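Local coordinates for protein gene product PA4716 (Pseudomonas aeruginosa, PDB 1U0K) that is of unknown function but probably acts as an isomerase, perhaps an epimerase, at residues M3-W8 with A280-S285; D27-L32 with S49-P54; G125-G130 with V160-P165. All blocks are in the same frame, centred on the assembly; numbering follows the deposited sequence.

Interaction 1: M3-W8 with A280-S285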
HETATM    1  N   MSE A   3     -10.330  27.556  -0.882  1.00 23.12           N
HETATM    2  CA  MSE A   3      -8.980  27.012  -0.987  1.00 22.93           C
HETATM    3  C   MSE A   3      -8.919  25.606  -0.460  1.00 22.27           C
HETATM    4  O   MSE A   3      -7.910  24.923  -0.637  1.00 23.08           O
HETATM    5  CB  MSE A   3      -8.030  27.832  -0.144  1.00 23.15           C
HETATM    6  CG  MSE A   3      -7.983  29.250  -0.510  1.00 23.75           C
HETATM    7 SE   MSE A   3      -6.474  30.003   0.412  1.00 24.25          SE
HETATM    8  CE  MSE A   3      -6.043  31.293  -0.939  1.00 20.85           C
ATOM      9  N   SER A   4      -9.973  25.193   0.233  1.00 21.53           N
ATOM     10  CA  SER A   4     -10.001  23.897   0.884  1.00 21.18           C
ATOM     11  C   SER A   4     -10.020  22.816  -0.180  1.00 19.64           C
ATOM     12  O   SER A   4     -10.804  22.880  -1.130  1.00 19.41           O
ATOM     13  CB  SER A   4     -11.225  23.775   1.784  1.00 21.61           C
ATOM     14  OG  SER A   4     -11.311  22.478   2.352  1.00 25.45           O
ATOM     15  N   ARG A   5      -9.108  21.859  -0.050  1.00 17.88           N
ATOM     16  CA  ARG A   5      -9.096  20.675  -0.901  1.00 17.26           C
ATOM     17  C   ARG A   5      -9.107  19.468   0.010  1.00 15.52           C
ATOM     18  O   ARG A   5      -8.553  19.501   1.115  1.00 14.85           O
ATOM     19  CB  ARG A   5      -7.855  20.622  -1.773  1.00 17.71           C
ATOM     20  CG  ARG A   5      -7.673  21.802  -2.743  1.00 20.75           C
ATOM     21  CD  ARG A   5      -6.266  22.393  -2.731  1.00 24.74           C
ATOM     22  NE  ARG A   5      -5.819  22.729  -1.369  1.00 28.03           N
ATOM     23  CZ  ARG A   5      -4.648  22.373  -0.828  1.00 29.49           C
ATOM     24  NH1 ARG A   5      -3.759  21.662  -1.513  1.00 29.71           N
ATOM     25  NH2 ARG A   5      -4.363  22.740   0.423  1.00 30.67           N
ATOM     26  N   ARG A   6      -9.768  18.416  -0.442  1.00 14.30           N
ATOM     27  CA  ARG A   6     -10.006  17.254   0.383  1.00 13.89           C
ATOM     28  C   ARG A   6      -9.812  15.995  -0.416  1.00 12.05           C
ATOM     29  O   ARG A   6      -9.979  15.981  -1.638  1.00 12.40           O
ATOM     30  CB  ARG A   6     -11.450  17.220   0.881  1.00 14.80           C
ATOM     31  CG  ARG A   6     -11.866  18.410   1.716  1.00 18.02           C
ATOM     32  CD  ARG A   6     -13.379  18.585   1.834  1.00 21.76           C
ATOM     33  NE  ARG A   6     -14.051  18.654   0.534  1.00 25.46           N
ATOM     34  CZ  ARG A   6     -15.373  18.755   0.367  1.00 29.96           C
ATOM     35  NH1 ARG A   6     -16.194  18.810   1.417  1.00 31.81           N
ATOM     36  NH2 ARG A   6     -15.878  18.805  -0.858  1.00 31.30           N
ATOM     37  N   TYR A   7      -9.478  14.928   0.287  1.00 10.51           N
ATOM     38  CA  TYR A   7      -9.718  13.586  -0.203  1.00  9.47           C
ATOM     39  C   TYR A   7     -10.530  12.813   0.819  1.00  9.40           C
ATOM     40  O   TYR A   7     -10.701  13.248   1.974  1.00  8.87           O
ATOM     41  CB  TYR A   7      -8.418  12.870  -0.581  1.00  9.09           C
ATOM     42  CG  TYR A   7      -7.537  12.488   0.579  1.00  8.47           C
ATOM     43  CD1 TYR A   7      -7.769  11.339   1.295  1.00  8.92           C
ATOM     44  CD2 TYR A   7      -6.484  13.305   0.963  1.00  8.49           C
ATOM     45  CE1 TYR A   7      -6.957  10.982   2.373  1.00  8.98           C
ATOM     46  CE2 TYR A   7      -5.653  12.952   2.034  1.00  8.94           C
ATOM     47  CZ  TYR A   7      -5.911  11.799   2.735  1.00  9.16           C
ATOM     48  OH  TYR A   7      -5.125  11.439   3.812  1.00 10.29           O
ATOM     49  N   TRP A   8     -11.057  11.683   0.392  1.00  8.89           N
ATOM     50  CA  TRP A   8     -11.939  10.871   1.212  1.00  8.85           C
ATOM     51  C   TRP A   8     -11.527   9.424   1.138  1.00  9.08           C
ATOM     52  O   TRP A   8     -11.210   8.941   0.062  1.00 10.27           O
ATOM     53  CB  TRP A   8     -13.383  10.992   0.739  1.00  9.30           C
ATOM     54  CG  TRP A   8     -13.873  12.394   0.594  1.00  9.80           C
ATOM     55  CD1 TRP A   8     -13.509  13.313  -0.364  1.00 10.93           C
ATOM     56  CD2 TRP A   8     -14.845  13.051   1.416  1.00 12.02           C
ATOM     57  NE1 TRP A   8     -14.189  14.487  -0.173  1.00 11.83           N
ATOM     58  CE2 TRP A   8     -15.017  14.353   0.907  1.00 12.52           C
ATOM     59  CE3 TRP A   8     -15.596  12.664   2.538  1.00 12.66           C
ATOM     60  CZ2 TRP A   8     -15.904  15.271   1.481  1.00 12.45           C
ATOM     61  CZ3 TRP A   8     -16.468  13.575   3.098  1.00 14.34           C
ATOM     62  CH2 TRP A   8     -16.618  14.855   2.566  1.00 13.93           C
ATOM     63  N   ALA A 280     -10.475  14.019   4.679  1.00  8.73           N
ATOM     64  CA  ALA A 280      -9.152  14.581   4.924  1.00  9.13           C
ATOM     65  C   ALA A 280      -9.010  15.940   4.256  1.00  9.44           C
ATOM     66  O   ALA A 280      -9.346  16.100   3.084  1.00 11.58           O
ATOM     67  CB  ALA A 280      -8.078  13.641   4.410  1.00  8.79           C
ATOM     68  N   GLU A 281      -8.519  16.912   5.007  1.00  9.81           N
ATOM     69  CA  GLU A 281      -8.207  18.241   4.513  1.00 10.68           C
ATOM     70  C   GLU A 281      -6.730  18.337   4.186  1.00 10.24           C
ATOM     71  O   GLU A 281      -5.901  18.006   5.025  1.00  9.07           O
ATOM     72  CB  GLU A 281      -8.554  19.259   5.593  1.00 12.09           C
ATOM     73  CG  GLU A 281     -10.031  19.551   5.688  1.00 18.39           C
ATOM     74  CD  GLU A 281     -10.491  20.576   4.656  1.00 21.66           C
ATOM     75  OE1 GLU A 281     -11.604  20.389   4.133  1.00 30.11           O
ATOM     76  OE2 GLU A 281      -9.751  21.554   4.369  1.00 26.92           O
ATOM     77  N   LEU A 282      -6.382  18.775   2.976  1.00  9.90           N
ATOM     78  CA  LEU A 282      -4.989  18.925   2.577  1.00 10.73           C
ATOM     79  C   LEU A 282      -4.431  20.175   3.219  1.00 10.85           C
ATOM     80  O   LEU A 282      -5.082  21.218   3.231  1.00 12.14           O
ATOM     81  CB  LEU A 282      -4.841  19.011   1.049  1.00 11.39           C
ATOM     82  CG  LEU A 282      -5.160  17.751   0.258  1.00 14.13           C
ATOM     83  CD1 LEU A 282      -4.695  17.947  -1.168  1.00 14.39           C
ATOM     84  CD2 LEU A 282      -4.555  16.516   0.882  1.00 18.20           C
ATOM     85  N   LEU A 283      -3.216  20.056   3.732  1.00 10.13           N
ATOM     86  CA  LEU A 283      -2.554  21.112   4.482  1.00 10.89           C
ATOM     87  C   LEU A 283      -1.393  21.721   3.690  1.00 12.56           C
ATOM     88  O   LEU A 283      -0.783  22.672   4.135  1.00 11.31           O
ATOM     89  CB  LEU A 283      -2.048  20.548   5.815  1.00 10.24           C
ATOM     90  CG  LEU A 283      -3.125  19.932   6.716  1.00 10.51           C
ATOM     91  CD1 LEU A 283      -2.459  19.243   7.899  1.00 11.12           C
ATOM     92  CD2 LEU A 283      -4.124  20.979   7.173  1.00 11.31           C
ATOM     93  N   THR A 284      -1.080  21.152   2.528  1.00 15.49           N
ATOM     94  CA  THR A 284       0.025  21.642   1.698  1.00 18.71           C
ATOM     95  C   THR A 284      -0.490  22.631   0.662  1.00 20.88           C
ATOM     96  O   THR A 284      -1.683  22.904   0.588  1.00 21.49           O
ATOM     97  CB  THR A 284       0.737  20.487   0.981  1.00 19.56           C
ATOM     98  OG1 THR A 284      -0.223  19.714   0.254  1.00 22.67           O
ATOM     99  CG2 THR A 284       1.356  19.533   1.991  1.00 20.58           C
ATOM    100  N   SER A 285       0.421  23.177  -0.128  1.00 22.91           N
ATOM    101  CA  SER A 285       0.067  24.204  -1.103  1.00 24.89           C
ATOM    102  C   SER A 285      -0.601  23.558  -2.320  1.00 26.34           C
ATOM    103  O   SER A 285      -0.263  22.426  -2.697  1.00 27.16           O
ATOM    104  CB  SER A 285       1.306  25.010  -1.496  1.00 24.79           C
ATOM    105  OG  SER A 285       2.347  24.172  -1.947  1.00 26.41           O
TER
HETATM  106  O   HOH W   1      -7.047  22.519   2.043  1.00 19.83           O
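Y7 and A280 meet across an antiparallel beta ladder that joins the first and last strands of this PhzF-family fold. A280 CB lies over one face of the Y7 ring, 3.4 Å from its centroid, a CH-pi contact. CG of Y7 sits between backbone N and carbonyl carbon (chi1 70°), which brings the ring there. The L282 side chain runs at about a right angle to that of Y7 and sets CD2 at the edge of the ring, 3.7 Å from Y7 CD2. On the other face of the sheet OE1 of E281 lies beside the R6 chain, 3.1 Å from R6 CG, while the R6 guanidinium turns away to a salt bridge with D27; OE2 of E281 takes the S4 hydroxyl on its syn lone pair (OG to OE2 2.7 Å). Backbone bonds hold Y7 to A280, and L282 N donates to R5 O at 3.0 Å; a water accepts from R5 N and donates to L282 O. A280, E281 and L282 also pair with a strand of the second subunit. L282 CB sits over one face of the R5 guanidinium, toward its rim, and R5 NH2 reaches T284 O at 2.7 Å, 26° out of the guanidinium plane.

Interaction 2: D27-L32 with S49-P54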
ATOM      1  N   ASP A  27     -12.365  14.752  -4.612  1.00 11.62           N
ATOM      2  CA  ASP A  27     -13.588  15.224  -5.265  1.00 12.27           C
ATOM      3  C   ASP A  27     -13.407  16.446  -6.152  1.00 12.13           C
ATOM      4  O   ASP A  27     -14.277  16.735  -6.978  1.00 12.41           O
ATOM      5  CB  ASP A  27     -14.698  15.476  -4.244  1.00 13.32           C
ATOM      6  CG  ASP A  27     -14.404  16.631  -3.350  1.00 16.53           C
ATOM      7  OD1 ASP A  27     -13.507  16.504  -2.511  1.00 20.75           O
ATOM      8  OD2 ASP A  27     -15.032  17.703  -3.424  1.00 20.16           O
ATOM      9  N   ASP A  28     -12.299  17.160  -5.995  1.00 11.42           N
ATOM     10  CA  ASP A  28     -11.976  18.237  -6.920  1.00 11.41           C
ATOM     11  C   ASP A  28     -10.466  18.351  -7.063  1.00 11.51           C
ATOM     12  O   ASP A  28      -9.789  19.027  -6.272  1.00 11.80           O
ATOM     13  CB  ASP A  28     -12.599  19.556  -6.472  1.00 12.07           C
ATOM     14  CG  ASP A  28     -12.359  20.673  -7.463  1.00 12.82           C
ATOM     15  OD1 ASP A  28     -11.554  20.496  -8.411  1.00 12.92           O
ATOM     16  OD2 ASP A  28     -12.934  21.783  -7.367  1.00 16.52           O
ATOM     17  N   ALA A  29      -9.959  17.679  -8.090  1.00 11.09           N
ATOM     18  CA  ALA A  29      -8.535  17.576  -8.349  1.00 11.78           C
ATOM     19  C   ALA A  29      -8.083  18.571  -9.411  1.00 12.70           C
ATOM     20  O   ALA A  29      -7.038  18.376 -10.039  1.00 12.63           O
ATOM     21  CB  ALA A  29      -8.199  16.153  -8.780  1.00 12.22           C
ATOM     22  N   SER A  30      -8.856  19.642  -9.597  1.00 13.30           N
ATOM     23  CA  SER A  30      -8.570  20.647 -10.632  1.00 14.86           C
ATOM     24  C   SER A  30      -7.194  21.309 -10.506  1.00 14.79           C
ATOM     25  O   SER A  30      -6.648  21.768 -11.501  1.00 16.14           O
ATOM     26  CB  SER A  30      -9.654  21.741 -10.643  1.00 14.85           C
ATOM     27  OG  SER A  30     -10.915  21.217 -11.021  1.00 19.46           O
ATOM     28  N   ALA A  31      -6.646  21.348  -9.297  1.00 14.69           N
ATOM     29  CA  ALA A  31      -5.355  21.984  -9.058  1.00 15.01           C
ATOM     30  C   ALA A  31      -4.151  21.060  -9.293  1.00 15.10           C
ATOM     31  O   ALA A  31      -3.009  21.525  -9.285  1.00 15.73           O
ATOM     32  CB  ALA A  31      -5.309  22.539  -7.655  1.00 15.47           C
ATOM     33  N   LEU A  32      -4.396  19.767  -9.524  1.00 14.52           N
ATOM     34  CA  LEU A  32      -3.311  18.782  -9.630  1.00 14.77           C
ATOM     35  C   LEU A  32      -2.934  18.457 -11.061  1.00 14.78           C
ATOM     36  O   LEU A  32      -3.797  18.219 -11.907  1.00 16.32           O
ATOM     37  CB  LEU A  32      -3.730  17.474  -8.956  1.00 14.67           C
ATOM     38  CG  LEU A  32      -4.089  17.534  -7.476  1.00 14.75           C
ATOM     39  CD1 LEU A  32      -4.485  16.141  -6.983  1.00 15.69           C
ATOM     40  CD2 LEU A  32      -2.944  18.087  -6.633  1.00 15.55           C
ATOM     41  N   SER A  49      -6.521   5.138  -6.419  1.00  9.38           N
ATOM     42  CA  SER A  49      -7.120   6.437  -6.092  1.00  8.82           C
ATOM     43  C   SER A  49      -7.818   6.968  -7.345  1.00  8.60           C
ATOM     44  O   SER A  49      -7.392   6.699  -8.462  1.00  8.56           O
ATOM     45  CB  SER A  49      -6.084   7.458  -5.619  1.00  9.30           C
ATOM     46  OG  SER A  49      -5.577   7.156  -4.324  1.00 10.25           O
ATOM     47  N   ILE A  50      -8.893   7.725  -7.141  1.00  7.76           N
ATOM     48  CA  ILE A  50      -9.617   8.362  -8.240  1.00  8.01           C
ATOM     49  C   ILE A  50      -9.704   9.857  -7.988  1.00  8.11           C
ATOM     50  O   ILE A  50      -9.908  10.303  -6.852  1.00  7.89           O
ATOM     51  CB  ILE A  50     -11.029   7.719  -8.454  1.00  8.60           C
ATOM     52  CG1 ILE A  50     -11.791   8.437  -9.570  1.00  9.12           C
ATOM     53  CG2 ILE A  50     -11.844   7.678  -7.162  1.00  8.26           C
ATOM     54  CD1 ILE A  50     -12.940   7.657 -10.113  1.00 10.39           C
ATOM     55  N   PHE A  51      -9.528  10.615  -9.063  1.00  7.67           N
ATOM     56  CA  PHE A  51      -9.450  12.075  -9.043  1.00  8.19           C
ATOM     57  C   PHE A  51     -10.561  12.609  -9.929  1.00  9.00           C
ATOM     58  O   PHE A  51     -10.638  12.237 -11.095  1.00  9.38           O
ATOM     59  CB  PHE A  51      -8.075  12.531  -9.553  1.00  8.28           C
ATOM     60  CG  PHE A  51      -6.935  12.051  -8.698  1.00  7.35           C
ATOM     61  CD1 PHE A  51      -6.413  10.778  -8.887  1.00  8.06           C
ATOM     62  CD2 PHE A  51      -6.411  12.842  -7.682  1.00  6.71           C
ATOM     63  CE1 PHE A  51      -5.404  10.305  -8.076  1.00  8.46           C
ATOM     64  CE2 PHE A  51      -5.403  12.356  -6.862  1.00  6.33           C
ATOM     65  CZ  PHE A  51      -4.899  11.087  -7.071  1.00  8.10           C
ATOM     66  N   LEU A  52     -11.429  13.439  -9.360  1.00  9.36           N
ATOM     67  CA  LEU A  52     -12.580  14.000 -10.073  1.00  9.92           C
ATOM     68  C   LEU A  52     -12.333  15.442 -10.481  1.00 10.76           C
ATOM     69  O   LEU A  52     -11.776  16.238  -9.731  1.00 11.13           O
ATOM     70  CB  LEU A  52     -13.844  13.908  -9.218  1.00  9.86           C
ATOM     71  CG  LEU A  52     -14.231  12.514  -8.700  1.00 10.71           C
ATOM     72  CD1 LEU A  52     -15.522  12.549  -7.873  1.00 12.08           C
ATOM     73  CD2 LEU A  52     -14.374  11.507  -9.830  1.00 12.27           C
ATOM     74  N   LEU A  53     -12.787  15.775 -11.684  1.00 11.76           N
ATOM     75  CA  LEU A  53     -12.631  17.112 -12.244  1.00 13.08           C
ATOM     76  C   LEU A  53     -14.039  17.630 -12.566  1.00 13.57           C
ATOM     77  O   LEU A  53     -14.671  17.168 -13.523  1.00 13.49           O
ATOM     78  CB  LEU A  53     -11.744  17.064 -13.481  1.00 13.80           C
ATOM     79  CG  LEU A  53     -10.396  16.358 -13.235  1.00 16.77           C
ATOM     80  CD1 LEU A  53      -9.730  15.940 -14.528  1.00 20.51           C
ATOM     81  CD2 LEU A  53      -9.477  17.253 -12.407  1.00 18.56           C
ATOM     82  N   PRO A  54     -14.545  18.553 -11.752  1.00 14.41           N
ATOM     83  CA  PRO A  54     -15.876  19.118 -11.992  1.00 14.55           C
ATOM     84  C   PRO A  54     -15.895  19.993 -13.238  1.00 14.48           C
ATOM     85  O   PRO A  54     -14.866  20.479 -13.709  1.00 14.12           O
ATOM     86  CB  PRO A  54     -16.142  19.962 -10.740  1.00 15.22           C
ATOM     87  CG  PRO A  54     -14.802  20.325 -10.238  1.00 16.36           C
ATOM     88  CD  PRO A  54     -13.902  19.158 -10.566  1.00 14.24           C
TER
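A29 and L52 supply the backbone hydrogen bond that ties the loop 27-32 to strand 49-54: A29 N donates to L52 O at 2.8 Å, nearly straight at 174°. The same carbonyl oxygen is approached by the CA of D28, a longer C-H...O contact of 3.5 Å. D28 and S30 bond to each other within the loop, whereas D27 turns to R6. OD1 of D28 accepts two bonds from S30, one from its OG at 2.8 Å, on the syn side of the carboxylate, and one from its backbone N at 3.1 Å, which makes an Asx turn. With CG anti to the backbone N (chi1 -176°), the D28 carboxylate extends across the P54 ring, whose CD lies 3.5 Å from OD1. The same proline carbon also touches S30 OG. A29 CB packs on F51 CB at 3.7 Å and stands at the edge of the F51 ring; the L32 side chain runs at about a right angle to that of F51, with CD1 3.9 Å from F51 CD2. L53 CD2 leans against the backbone of A29 and S30. Around them, F51 stacks on F26 and touches helix 34-44. A type I beta turn from A29 to L32 overlaps the Asx turn. The whole is a strand-to-helix connection, leading from strand 21-26 into helix 34-44 beside the end of strand 48-54, which runs parallel to strand 21-26 and starts at the predicted active-site residue E48.

Interaction 3: G125-G130 with V160-P165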
ATOM      1  N   GLY A 125     -21.341  -1.312 -20.216  1.00 24.08           N
ATOM      2  CA  GLY A 125     -21.561  -1.582 -21.627  1.00 24.55           C
ATOM      3  C   GLY A 125     -21.351  -3.052 -21.917  1.00 25.25           C
ATOM      4  O   GLY A 125     -21.232  -3.865 -21.003  1.00 25.24           O
ATOM      5  N   ARG A 126     -21.319  -3.417 -23.191  1.00 25.80           N
ATOM      6  CA  ARG A 126     -21.135  -4.822 -23.533  1.00 26.54           C
ATOM      7  C   ARG A 126     -19.662  -5.173 -23.540  1.00 25.68           C
ATOM      8  O   ARG A 126     -18.817  -4.372 -23.924  1.00 25.92           O
ATOM      9  CB  ARG A 126     -21.799  -5.191 -24.860  1.00 27.23           C
ATOM     10  CG  ARG A 126     -21.264  -4.531 -26.100  1.00 30.01           C
ATOM     11  CD  ARG A 126     -22.141  -4.825 -27.316  1.00 32.98           C
ATOM     12  NE  ARG A 126     -23.551  -4.468 -27.096  1.00 34.13           N
ATOM     13  CZ  ARG A 126     -24.050  -3.227 -27.126  1.00 36.31           C
ATOM     14  NH1 ARG A 126     -23.272  -2.173 -27.367  1.00 37.46           N
ATOM     15  NH2 ARG A 126     -25.345  -3.036 -26.895  1.00 36.92           N
ATOM     16  N   ALA A 127     -19.375  -6.380 -23.086  1.00 25.42           N
ATOM     17  CA  ALA A 127     -18.014  -6.868 -23.020  1.00 25.32           C
ATOM     18  C   ALA A 127     -17.540  -7.230 -24.414  1.00 25.31           C
ATOM     19  O   ALA A 127     -18.319  -7.721 -25.235  1.00 25.40           O
ATOM     20  CB  ALA A 127     -17.934  -8.066 -22.102  1.00 25.27           C
ATOM     21  N   GLU A 128     -16.266  -6.960 -24.679  1.00 25.10           N
ATOM     22  CA  GLU A 128     -15.620  -7.336 -25.922  1.00 25.39           C
ATOM     23  C   GLU A 128     -14.780  -8.585 -25.683  1.00 24.63           C
ATOM     24  O   GLU A 128     -13.907  -8.595 -24.810  1.00 24.31           O
ATOM     25  CB  GLU A 128     -14.739  -6.196 -26.424  1.00 26.07           C
ATOM     26  CG  GLU A 128     -14.403  -6.291 -27.902  1.00 29.15           C
ATOM     27  CD  GLU A 128     -13.404  -5.238 -28.353  1.00 33.37           C
ATOM     28  OE1 GLU A 128     -13.559  -4.052 -27.976  1.00 36.38           O
ATOM     29  OE2 GLU A 128     -12.458  -5.596 -29.086  1.00 36.07           O
ATOM     30  N   PHE A 129     -15.067  -9.637 -26.447  1.00 23.26           N
ATOM     31  CA  PHE A 129     -14.355 -10.905 -26.354  1.00 22.23           C
ATOM     32  C   PHE A 129     -13.233 -10.931 -27.373  1.00 21.89           C
ATOM     33  O   PHE A 129     -13.468 -10.766 -28.567  1.00 22.14           O
ATOM     34  CB  PHE A 129     -15.317 -12.078 -26.578  1.00 22.07           C
ATOM     35  CG  PHE A 129     -16.249 -12.305 -25.431  1.00 20.75           C
ATOM     36  CD1 PHE A 129     -17.336 -11.464 -25.232  1.00 20.40           C
ATOM     37  CD2 PHE A 129     -16.028 -13.331 -24.531  1.00 19.94           C
ATOM     38  CE1 PHE A 129     -18.188 -11.657 -24.170  1.00 20.53           C
ATOM     39  CE2 PHE A 129     -16.873 -13.528 -23.468  1.00 20.47           C
ATOM     40  CZ  PHE A 129     -17.959 -12.683 -23.284  1.00 20.25           C
ATOM     41  N   GLY A 130     -12.010 -11.125 -26.892  1.00 21.09           N
ATOM     42  CA  GLY A 130     -10.823 -10.989 -27.707  1.00 20.72           C
ATOM     43  C   GLY A 130     -10.139 -12.317 -27.948  1.00 20.47           C
ATOM     44  O   GLY A 130     -10.791 -13.317 -28.260  1.00 20.13           O
ATOM     45  N   VAL A 160     -11.217 -10.898 -22.110  1.00 18.93           N
ATOM     46  CA  VAL A 160     -12.526 -10.249 -22.079  1.00 18.67           C
ATOM     47  C   VAL A 160     -12.348  -8.872 -21.448  1.00 19.03           C
ATOM     48  O   VAL A 160     -11.570  -8.717 -20.503  1.00 18.78           O
ATOM     49  CB  VAL A 160     -13.557 -11.076 -21.290  1.00 18.45           C
ATOM     50  CG1 VAL A 160     -14.943 -10.467 -21.419  1.00 18.11           C
ATOM     51  CG2 VAL A 160     -13.586 -12.541 -21.790  1.00 18.45           C
ATOM     52  N   SER A 161     -13.068  -7.880 -21.968  1.00 19.77           N
ATOM     53  CA  SER A 161     -12.815  -6.479 -21.620  1.00 20.19           C
ATOM     54  C   SER A 161     -14.081  -5.630 -21.642  1.00 21.17           C
ATOM     55  O   SER A 161     -14.906  -5.745 -22.543  1.00 21.02           O
ATOM     56  CB  SER A 161     -11.825  -5.885 -22.615  1.00 20.53           C
ATOM     57  OG  SER A 161     -11.395  -4.593 -22.209  1.00 21.20           O
ATOM     58  N   THR A 162     -14.229  -4.782 -20.633  1.00 21.64           N
ATOM     59  CA  THR A 162     -15.170  -3.664 -20.682  1.00 22.38           C
ATOM     60  C   THR A 162     -14.393  -2.343 -20.631  1.00 22.97           C
ATOM     61  O   THR A 162     -14.946  -1.311 -20.256  1.00 23.71           O
ATOM     62  CB  THR A 162     -16.173  -3.735 -19.526  1.00 22.43           C
ATOM     63  OG1 THR A 162     -15.474  -3.864 -18.277  1.00 22.46           O
ATOM     64  CG2 THR A 162     -17.025  -4.980 -19.605  1.00 22.24           C
ATOM     65  N   GLY A 163     -13.126  -2.384 -21.048  1.00 23.45           N
ATOM     66  CA  GLY A 163     -12.213  -1.251 -20.991  1.00 23.73           C
ATOM     67  C   GLY A 163     -10.781  -1.727 -20.817  1.00 23.85           C
ATOM     68  O   GLY A 163      -9.912  -1.543 -21.701  1.00 24.55           O
ATOM     69  N   LEU A 164     -10.555  -2.392 -19.686  1.00 22.84           N
ATOM     70  CA  LEU A 164      -9.258  -2.941 -19.335  1.00 22.24           C
ATOM     71  C   LEU A 164      -9.302  -4.456 -19.583  1.00 21.42           C
ATOM     72  O   LEU A 164     -10.000  -5.168 -18.867  1.00 21.68           O
ATOM     73  CB  LEU A 164      -8.957  -2.644 -17.861  1.00 22.26           C
ATOM     74  CG  LEU A 164      -7.611  -3.084 -17.284  1.00 22.79           C
ATOM     75  CD1 LEU A 164      -6.439  -2.446 -18.012  1.00 23.36           C
ATOM     76  CD2 LEU A 164      -7.572  -2.757 -15.801  1.00 23.24           C
ATOM     77  N   PRO A 165      -8.581  -4.940 -20.589  1.00 20.74           N
ATOM     78  CA  PRO A 165      -8.646  -6.367 -20.952  1.00 20.00           C
ATOM     79  C   PRO A 165      -7.953  -7.307 -19.966  1.00 19.67           C
ATOM     80  O   PRO A 165      -6.769  -7.147 -19.666  1.00 19.10           O
ATOM     81  CB  PRO A 165      -7.956  -6.413 -22.318  1.00 19.94           C
ATOM     82  CG  PRO A 165      -7.036  -5.238 -22.337  1.00 21.06           C
ATOM     83  CD  PRO A 165      -7.660  -4.199 -21.468  1.00 20.65           C
TER
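F129 and V160 form a non-hydrogen-bonded pair of an antiparallel ladder, their side chains side by side and pointing the same way. The valine stands with CG1 anti to its own N (chi1 -173°), which turns both methyls to F129: CG1 rises over the centre of the F129 ring, 4.2 Å from its centroid and 11° off the normal, while V160 CG2 meets F129 CD2 at 3.8 Å. V160 CG1 also touches A127 CB at 3.9 Å. Next along the ladder, E128 and S161 pair through E128 N to S161 O at 2.8 Å, in the carbonyl plane, and S161 N to E128 O at 3.0 Å. The E128 side chain is extended and leads away from the partner strand. S161 turns its OG back toward the chain that follows, where it accepts from G163 N in an ST turn. T162 lays CG2 near A127 CA. From helix 222-234, P227 touches V160 and T162, and A230 touches A127. Cohesion within these segments thus rests on two backbone bonds and methyl contacts; S161 OG is spent on its own turn, while T162 OG1 adds a bond to Q124 of the partner strand.

All three contacts join strands or the loops beside them, but at different places. Interactions 1 and 2 are neighbours, their centres about 11 Å apart, and D27 links them by accepting from R6 in a salt bridge and probably from W8. Interaction 3 lies about 36 Å from interaction 1, centre to centre, on the opposite side of the chain's centre, though they use neighbouring strands, 267-282 and 117-129. Each is partly buried, with a buried apolar residue (A280, A29, V160) near exposed polar ones (S4, D28, E128). Interaction 1, at the dimer interface, mixes ladder bonds with charged side chains and a water. Interaction 2 has a single backbone bond between its segments and apolar contacts. Interaction 3 relies on backbone pairing and methyl groups.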